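PDB 3D6L: putative hydrolase from Campylobacter jejuni, which probably hydrolyses the thioester bond of long-chain fatty acyl-CoA molecules, working as a hexameric hot dog fold thioesterase. Local coordinates for residues D55-K60 / T106-T111; E86-A91 / C102-S107; A13-T18 / V63-I68. All blocks are in the same frame, centred on the assembly; numbering follows the deposited sequence.

Interaction 1: D55-K60 / T106-T111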
# COMPACT_ATOMS: atom_id res chain seq x y z
N ASP A 55 5.52 -3.73 -25.88
CA ASP A 55 5.21 -4.80 -26.80
C ASP A 55 5.78 -6.11 -26.30
O ASP A 55 6.62 -6.12 -25.40
CB ASP A 55 5.82 -4.49 -28.16
CG ASP A 55 4.80 -3.98 -29.13
OD1 ASP A 55 4.65 -2.74 -29.23
OD2 ASP A 55 4.12 -4.84 -29.77
N LYS A 56 5.30 -7.21 -26.87
CA LYS A 56 5.92 -8.53 -26.68
C LYS A 56 6.20 -8.87 -25.21
O LYS A 56 7.27 -9.39 -24.88
CB LYS A 56 7.19 -8.67 -27.53
CG LYS A 56 6.99 -8.42 -29.04
CD LYS A 56 6.06 -9.46 -29.65
CE LYS A 56 5.46 -9.01 -30.98
NZ LYS A 56 4.31 -9.89 -31.34
N VAL A 57 5.25 -8.55 -24.34
CA VAL A 57 5.35 -9.00 -22.96
C VAL A 57 4.75 -10.39 -22.85
O VAL A 57 3.67 -10.66 -23.38
CB VAL A 57 4.81 -7.97 -21.91
CG1 VAL A 57 4.23 -6.73 -22.57
CG2 VAL A 57 3.87 -8.62 -20.87
N VAL A 58 5.49 -11.28 -22.20
CA VAL A 58 5.09 -12.68 -22.12
C VAL A 58 5.20 -13.11 -20.67
O VAL A 58 6.27 -13.00 -20.05
CB VAL A 58 5.98 -13.60 -23.03
CG1 VAL A 58 5.52 -15.08 -22.93
CG2 VAL A 58 6.00 -13.11 -24.49
N PHE A 59 4.09 -13.58 -20.12
CA PHE A 59 4.09 -14.15 -18.78
C PHE A 59 4.38 -15.64 -18.93
O PHE A 59 3.48 -16.47 -19.04
CB PHE A 59 2.76 -13.88 -18.08
CG PHE A 59 2.47 -12.42 -17.89
CD1 PHE A 59 3.06 -11.72 -16.83
CD2 PHE A 59 1.63 -11.74 -18.77
CE1 PHE A 59 2.82 -10.36 -16.65
CE2 PHE A 59 1.38 -10.38 -18.60
CZ PHE A 59 1.98 -9.69 -17.54
N LYS A 60 5.67 -15.95 -18.96
CA LYS A 60 6.15 -17.30 -19.22
C LYS A 60 5.83 -18.25 -18.08
O LYS A 60 5.53 -19.42 -18.30
CB LYS A 60 7.66 -17.28 -19.46
CG LYS A 60 8.10 -16.28 -20.48
CD LYS A 60 9.61 -16.24 -20.56
CE LYS A 60 10.03 -15.17 -21.55
NZ LYS A 60 11.49 -15.19 -21.79
N THR A 106 9.17 -13.72 -16.76
CA THR A 106 8.46 -12.82 -17.67
C THR A 106 9.40 -11.99 -18.56
O THR A 106 10.59 -11.87 -18.29
CB THR A 106 7.30 -11.96 -16.97
OG1 THR A 106 7.33 -10.59 -17.41
CG2 THR A 106 7.39 -11.99 -15.48
N SER A 107 8.84 -11.44 -19.63
CA SER A 107 9.61 -10.81 -20.69
C SER A 107 8.84 -9.62 -21.26
O SER A 107 7.61 -9.65 -21.31
CB SER A 107 9.80 -11.83 -21.79
OG SER A 107 10.61 -11.32 -22.81
N ALA A 108 9.54 -8.57 -21.67
CA ALA A 108 8.86 -7.41 -22.26
C ALA A 108 9.78 -6.52 -23.08
O ALA A 108 10.97 -6.45 -22.84
CB ALA A 108 8.14 -6.58 -21.19
N LEU A 109 9.18 -5.83 -24.05
CA LEU A 109 9.86 -4.83 -24.86
C LEU A 109 9.19 -3.49 -24.59
O LEU A 109 8.05 -3.27 -24.99
CB LEU A 109 9.71 -5.16 -26.35
CG LEU A 109 10.86 -4.98 -27.34
CD1 LEU A 109 10.28 -4.91 -28.77
CD2 LEU A 109 11.76 -3.78 -27.04
N VAL A 110 9.89 -2.59 -23.90
CA VAL A 110 9.31 -1.31 -23.48
C VAL A 110 9.99 -0.17 -24.23
O VAL A 110 11.20 -0.21 -24.46
CB VAL A 110 9.49 -1.07 -21.93
CG1 VAL A 110 8.50 -0.04 -21.44
CG2 VAL A 110 9.32 -2.37 -21.14
N THR A 111 9.21 0.85 -24.60
CA THR A 111 9.78 2.02 -25.27
C THR A 111 9.55 3.30 -24.46
O THR A 111 8.47 3.54 -23.93
CB THR A 111 9.26 2.18 -26.73
OG1 THR A 111 9.37 0.92 -27.41
CG2 THR A 111 10.08 3.22 -27.50
O HOH W 1 9.74 -10.41 -25.30
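Asp55 and Leu109 form the first of two antiparallel hydrogen-bonded pairs here. Asp55 N donates to Leu109 O at 2.7 Å. Leu109 N returns the bond to Asp55 O at 2.9 Å. The second pair is Val58 with Ser107. Val58 N donates to Ser107 O, but the position of Ser107 O is less certain, so this bond is less sure than the others. Ser107 N reaches Val58 O at 3.0 Å with a more bent N-H...O angle of 137°. Lys56 and Val57 together span the single residue Ala108 between these pairs. This is a beta bulge, and Lys56 makes room for it with positive phi and psi angles (48°/42°).

One water bridges the segments beside the bulge. It lies 2.7 Å from Lys56 O, to which it donates, and 2.8 Å from Ser107 OG. That hydroxyl is also hydrogen-bonded to Glu88 of the same chain.

Apolar contacts flank the bonds. The methyl CB of Ala108 sits 3.7 Å from Val57 CB. On the face carrying Val58 and Ser107, the Lys60 chain is extended beyond CG. It reaches across so that its CE lies alongside Ser107 CB at 3.4 Å. Phe59 CD1 passes Thr106 CB at 4.2 Å, with the ring set obliquely. Phe59, Thr106 and Ala108 also touch helix 26-42, so this side of the strands belongs to the core.

Val57 and Val58 pair with a strand of a second subunit in an antiparallel ladder. The sheet therefore runs on across the interface. Strand 48-58 is outermost in its own chain, and a sheet continued from this edge into the partner is typical of the hot dog dimer.

Interaction 2: E86-A91 / C102-S107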
# COMPACT_ATOMS: atom_id res chain seq x y z
N GLU A 86 14.63 -4.29 -23.92
CA GLU A 86 14.16 -5.63 -23.60
C GLU A 86 14.37 -5.86 -22.11
O GLU A 86 15.47 -5.68 -21.59
CB GLU A 86 14.88 -6.70 -24.42
CG GLU A 86 14.34 -8.13 -24.19
CD GLU A 86 12.95 -8.37 -24.78
OE1 GLU A 86 12.69 -7.94 -25.93
OE2 GLU A 86 12.12 -9.01 -24.10
N VAL A 87 13.29 -6.24 -21.42
CA VAL A 87 13.36 -6.53 -20.00
C VAL A 87 13.07 -8.00 -19.77
O VAL A 87 12.08 -8.52 -20.26
CB VAL A 87 12.38 -5.65 -19.18
CG1 VAL A 87 12.47 -5.98 -17.70
CG2 VAL A 87 12.67 -4.15 -19.42
N GLU A 88 13.96 -8.65 -19.04
CA GLU A 88 13.80 -10.05 -18.70
C GLU A 88 13.72 -10.17 -17.19
O GLU A 88 14.56 -9.63 -16.48
CB GLU A 88 14.97 -10.88 -19.22
CG GLU A 88 15.07 -10.94 -20.73
CD GLU A 88 13.99 -11.82 -21.36
OE1 GLU A 88 13.42 -12.67 -20.66
OE2 GLU A 88 13.73 -11.64 -22.58
N VAL A 89 12.71 -10.88 -16.72
CA VAL A 89 12.52 -11.06 -15.29
C VAL A 89 12.82 -12.51 -14.92
O VAL A 89 12.32 -13.44 -15.57
CB VAL A 89 11.10 -10.64 -14.86
CG1 VAL A 89 10.98 -10.60 -13.35
CG2 VAL A 89 10.73 -9.29 -15.45
N THR A 90 13.63 -12.70 -13.88
CA THR A 90 13.93 -14.02 -13.32
C THR A 90 13.45 -14.11 -11.87
O THR A 90 13.59 -13.15 -11.10
CB THR A 90 15.44 -14.34 -13.37
OG1 THR A 90 16.14 -13.53 -12.42
CG2 THR A 90 16.03 -14.08 -14.76
N ALA A 91 12.89 -15.26 -11.48
CA ALA A 91 12.53 -15.50 -10.09
C ALA A 91 13.50 -16.49 -9.46
O ALA A 91 13.76 -17.57 -10.00
CB ALA A 91 11.11 -15.99 -9.97
N CYS A 102 16.37 -20.87 -10.42
CA CYS A 102 16.22 -19.57 -11.03
C CYS A 102 15.42 -19.71 -12.33
O CYS A 102 15.86 -20.36 -13.28
CB CYS A 102 17.59 -18.96 -11.28
SG CYS A 102 17.49 -17.48 -12.25
N ILE A 103 14.24 -19.10 -12.35
CA ILE A 103 13.29 -19.28 -13.43
C ILE A 103 13.06 -17.99 -14.20
O ILE A 103 12.72 -16.97 -13.61
CB ILE A 103 11.93 -19.80 -12.88
CG1 ILE A 103 12.18 -21.02 -11.97
CG2 ILE A 103 10.96 -20.10 -14.02
CD1 ILE A 103 10.95 -21.85 -11.62
N ASN A 104 13.28 -18.03 -15.52
CA ASN A 104 12.92 -16.92 -16.40
C ASN A 104 11.40 -16.85 -16.44
O ASN A 104 10.72 -17.74 -16.94
CB ASN A 104 13.51 -17.08 -17.79
CG ASN A 104 13.27 -15.86 -18.69
OD1 ASN A 104 13.05 -14.73 -18.22
ND2 ASN A 104 13.33 -16.08 -20.00
N VAL A 105 10.88 -15.76 -15.89
CA VAL A 105 9.51 -15.74 -15.43
C VAL A 105 8.61 -14.83 -16.28
O VAL A 105 7.44 -15.14 -16.50
CB VAL A 105 9.48 -15.45 -13.91
CG1 VAL A 105 9.37 -13.97 -13.61
CG2 VAL A 105 8.39 -16.26 -13.24
N THR A 106 9.17 -13.72 -16.76
CA THR A 106 8.46 -12.82 -17.67
C THR A 106 9.40 -11.99 -18.56
O THR A 106 10.59 -11.87 -18.29
CB THR A 106 7.30 -11.96 -16.97
OG1 THR A 106 7.33 -10.59 -17.41
CG2 THR A 106 7.39 -11.99 -15.48
N SER A 107 8.84 -11.44 -19.63
CA SER A 107 9.61 -10.81 -20.69
C SER A 107 8.84 -9.62 -21.26
O SER A 107 7.61 -9.65 -21.31
CB SER A 107 9.80 -11.83 -21.79
OG SER A 107 10.61 -11.32 -22.81
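Val89 faces both Val105 and Thr106 in a classic beta bulge between antiparallel strands, and the N-to-C directions of the two short segments are 140° apart. Val89 N donates to Thr106 O at 2.8 Å. Val89 O takes a bond from Val105 N at 2.7 Å and a weak one from Thr106 N. Beyond the bulge, Ala91 and Ile103 exchange a reciprocal pair: Ala91 N to Ile103 O and Ile103 N to Ala91 O.

The bulge turns Val105 toward strand 82-94. Its CG1 lies 3.7 Å from Val89 CG1, and the two valine side chains slant across each other. Thr106 runs next to Val89, its CG2 4.0 Å from Val89 CB. On the face carrying Glu88 and Ser107, two carboxylates converge on one hydroxyl. Glu88 OE2 lies 3.1 Å and Glu86 OE2 3.0 Å from Ser107 OG. They compete for its single proton, the Glu86 contact being the weaker. A bend at chi2 of Glu88 (-73°) swings its carboxylate over toward strand 100-115. At the far end of the contact, Cys102 SG rests against Thr90 CB at 3.9 Å.

Lys60 and Arg2 form long, weak ion pairs with Glu88. Val89 and Thr106 both pack on Ile33 of helix 26-42. Strand 68-78 continues the sheet beside strand 82-94, and Thr90 touches its Ser70 and Tyr72.

Interaction 3: A13-T18 / V63-I68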
# COMPACT_ATOMS: atom_id res chain seq x y z
N ALA A 13 9.19 -10.58 -3.76
CA ALA A 13 7.73 -10.60 -3.95
C ALA A 13 7.05 -10.87 -2.60
O ALA A 13 7.24 -11.92 -2.00
CB ALA A 13 7.33 -11.64 -4.97
N MET A 14 6.28 -9.89 -2.13
CA MET A 14 5.66 -9.97 -0.81
C MET A 14 4.21 -10.47 -0.87
O MET A 14 3.55 -10.36 -1.90
CB MET A 14 5.75 -8.61 -0.11
CG MET A 14 7.20 -8.16 0.15
SD MET A 14 8.10 -9.18 1.35
CE MET A 14 7.40 -8.61 2.91
N PRO A 15 3.71 -11.06 0.24
CA PRO A 15 2.33 -11.57 0.27
C PRO A 15 1.24 -10.55 -0.11
O PRO A 15 0.15 -10.96 -0.54
CB PRO A 15 2.16 -12.02 1.73
CG PRO A 15 3.55 -12.39 2.16
CD PRO A 15 4.42 -11.35 1.51
N SER A 16 1.54 -9.26 0.03
CA SER A 16 0.59 -8.20 -0.32
C SER A 16 0.51 -7.96 -1.83
O SER A 16 -0.39 -7.25 -2.29
CB SER A 16 0.93 -6.89 0.41
OG SER A 16 2.07 -6.26 -0.15
N ASP A 17 1.43 -8.56 -2.58
CA ASP A 17 1.49 -8.37 -4.04
C ASP A 17 0.81 -9.49 -4.82
O ASP A 17 1.15 -9.69 -5.99
CB ASP A 17 2.95 -8.28 -4.51
CG ASP A 17 3.77 -7.26 -3.73
OD1 ASP A 17 3.30 -6.11 -3.56
OD2 ASP A 17 4.90 -7.63 -3.30
N THR A 18 -0.12 -10.21 -4.20
CA THR A 18 -0.78 -11.35 -4.87
C THR A 18 -2.07 -11.00 -5.60
O THR A 18 -2.66 -9.94 -5.36
CB THR A 18 -1.04 -12.55 -3.92
OG1 THR A 18 -1.70 -12.10 -2.73
CG2 THR A 18 0.26 -13.23 -3.56
N VAL A 63 4.72 -16.31 -10.78
CA VAL A 63 5.61 -15.80 -9.73
C VAL A 63 4.93 -16.08 -8.38
O VAL A 63 3.71 -15.90 -8.25
CB VAL A 63 5.91 -14.29 -9.93
CG1 VAL A 63 6.85 -13.77 -8.86
CG2 VAL A 63 6.51 -14.05 -11.30
N PHE A 64 5.71 -16.53 -7.40
CA PHE A 64 5.18 -16.85 -6.07
C PHE A 64 5.66 -15.90 -4.98
O PHE A 64 6.70 -15.23 -5.14
CB PHE A 64 5.54 -18.29 -5.66
CG PHE A 64 5.10 -19.34 -6.65
CD1 PHE A 64 5.92 -20.42 -6.94
CD2 PHE A 64 3.86 -19.24 -7.30
CE1 PHE A 64 5.53 -21.39 -7.86
CE2 PHE A 64 3.45 -20.20 -8.22
CZ PHE A 64 4.29 -21.28 -8.50
N ILE A 65 4.91 -15.87 -3.88
CA ILE A 65 5.34 -15.20 -2.66
C ILE A 65 6.73 -15.71 -2.28
O ILE A 65 7.00 -16.92 -2.29
CB ILE A 65 4.34 -15.48 -1.50
CG1 ILE A 65 2.99 -14.79 -1.78
CG2 ILE A 65 4.91 -15.02 -0.16
CD1 ILE A 65 1.83 -15.26 -0.91
N GLY A 66 7.61 -14.77 -1.95
CA GLY A 66 8.95 -15.14 -1.49
C GLY A 66 10.03 -15.09 -2.54
O GLY A 66 11.20 -14.95 -2.20
N ASP A 67 9.64 -15.21 -3.82
CA ASP A 67 10.58 -15.09 -4.95
C ASP A 67 11.37 -13.80 -4.87
O ASP A 67 10.83 -12.74 -4.53
CB ASP A 67 9.85 -15.07 -6.30
CG ASP A 67 9.23 -16.41 -6.67
OD1 ASP A 67 8.42 -16.41 -7.62
OD2 ASP A 67 9.53 -17.44 -6.02
N ILE A 68 12.66 -13.90 -5.16
CA ILE A 68 13.50 -12.73 -5.37
C ILE A 68 13.43 -12.47 -6.87
O ILE A 68 13.87 -13.30 -7.67
CB ILE A 68 14.98 -12.98 -4.93
CG1 ILE A 68 15.06 -13.79 -3.62
CG2 ILE A 68 15.76 -11.66 -4.86
CD1 ILE A 68 14.37 -13.15 -2.41
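Ala13 bonds through both its backbone N and its O to the turn at residues 64-67. Ala13 N donates to Asp67 O at 2.8 Å. Gly66 N donates to Ala13 O at 2.9 Å. Together the two bonds tie both sides of Ala13 to the turn. Its CB points to the turn as well and sits 3.6 Å from Phe64 O.

Polar bonds within each segment shape the two partners. Phe64 to Asp67 is a type II beta turn. Asp67 OD1 takes the Phe64 N-H at 2.7 Å, from above the carboxylate plane, and also forms a salt bridge with Arg93. In the other loop, Asp17 OD2 accepts from Met14 N.

Apolar contact centres on Ile65. Its CG2 meets Pro15 CG at 3.8 Å, the two side chains crossing at about a right angle. With chi1 at -67°, CG1 of Ile65 stands anti to the carbonyl carbon and comes 3.6 Å from Thr18 CG2. Ala13 CB adds a looser contact with Val63 CG1 at 4.5 Å.

Pro15 also packs on Asn19 of a neighbouring subunit, and Ile65 on Pro20 of that same subunit. The arrangement is a type II turn with glycine in its third position, joined to the loop before the central helix of the hot dog fold, at a contact between subunits of the hexamer.

Interactions 1 and 2 share Thr106 and Ser107 and lie on opposite edges of strand 100-115. Their centres are 9 Å apart. A probable hydrogen bond between Ala108 O and Val87 N, 2.7 Å, continues the pairing from one to the other. Interaction 3 joins the loops after strands 9-12 and 48-58, with its centre about 14 Å from that of interaction 2. Val105 CG2 packs on Val63 CG2 at 3.5 Å, so the bulge of interaction 2 meets the loop of interaction 3. Interactions 1 and 3 are 19 Å apart between centres and adjoin only in sequence. Each of these two meets other subunits, whereas interaction 2 stays within its chain.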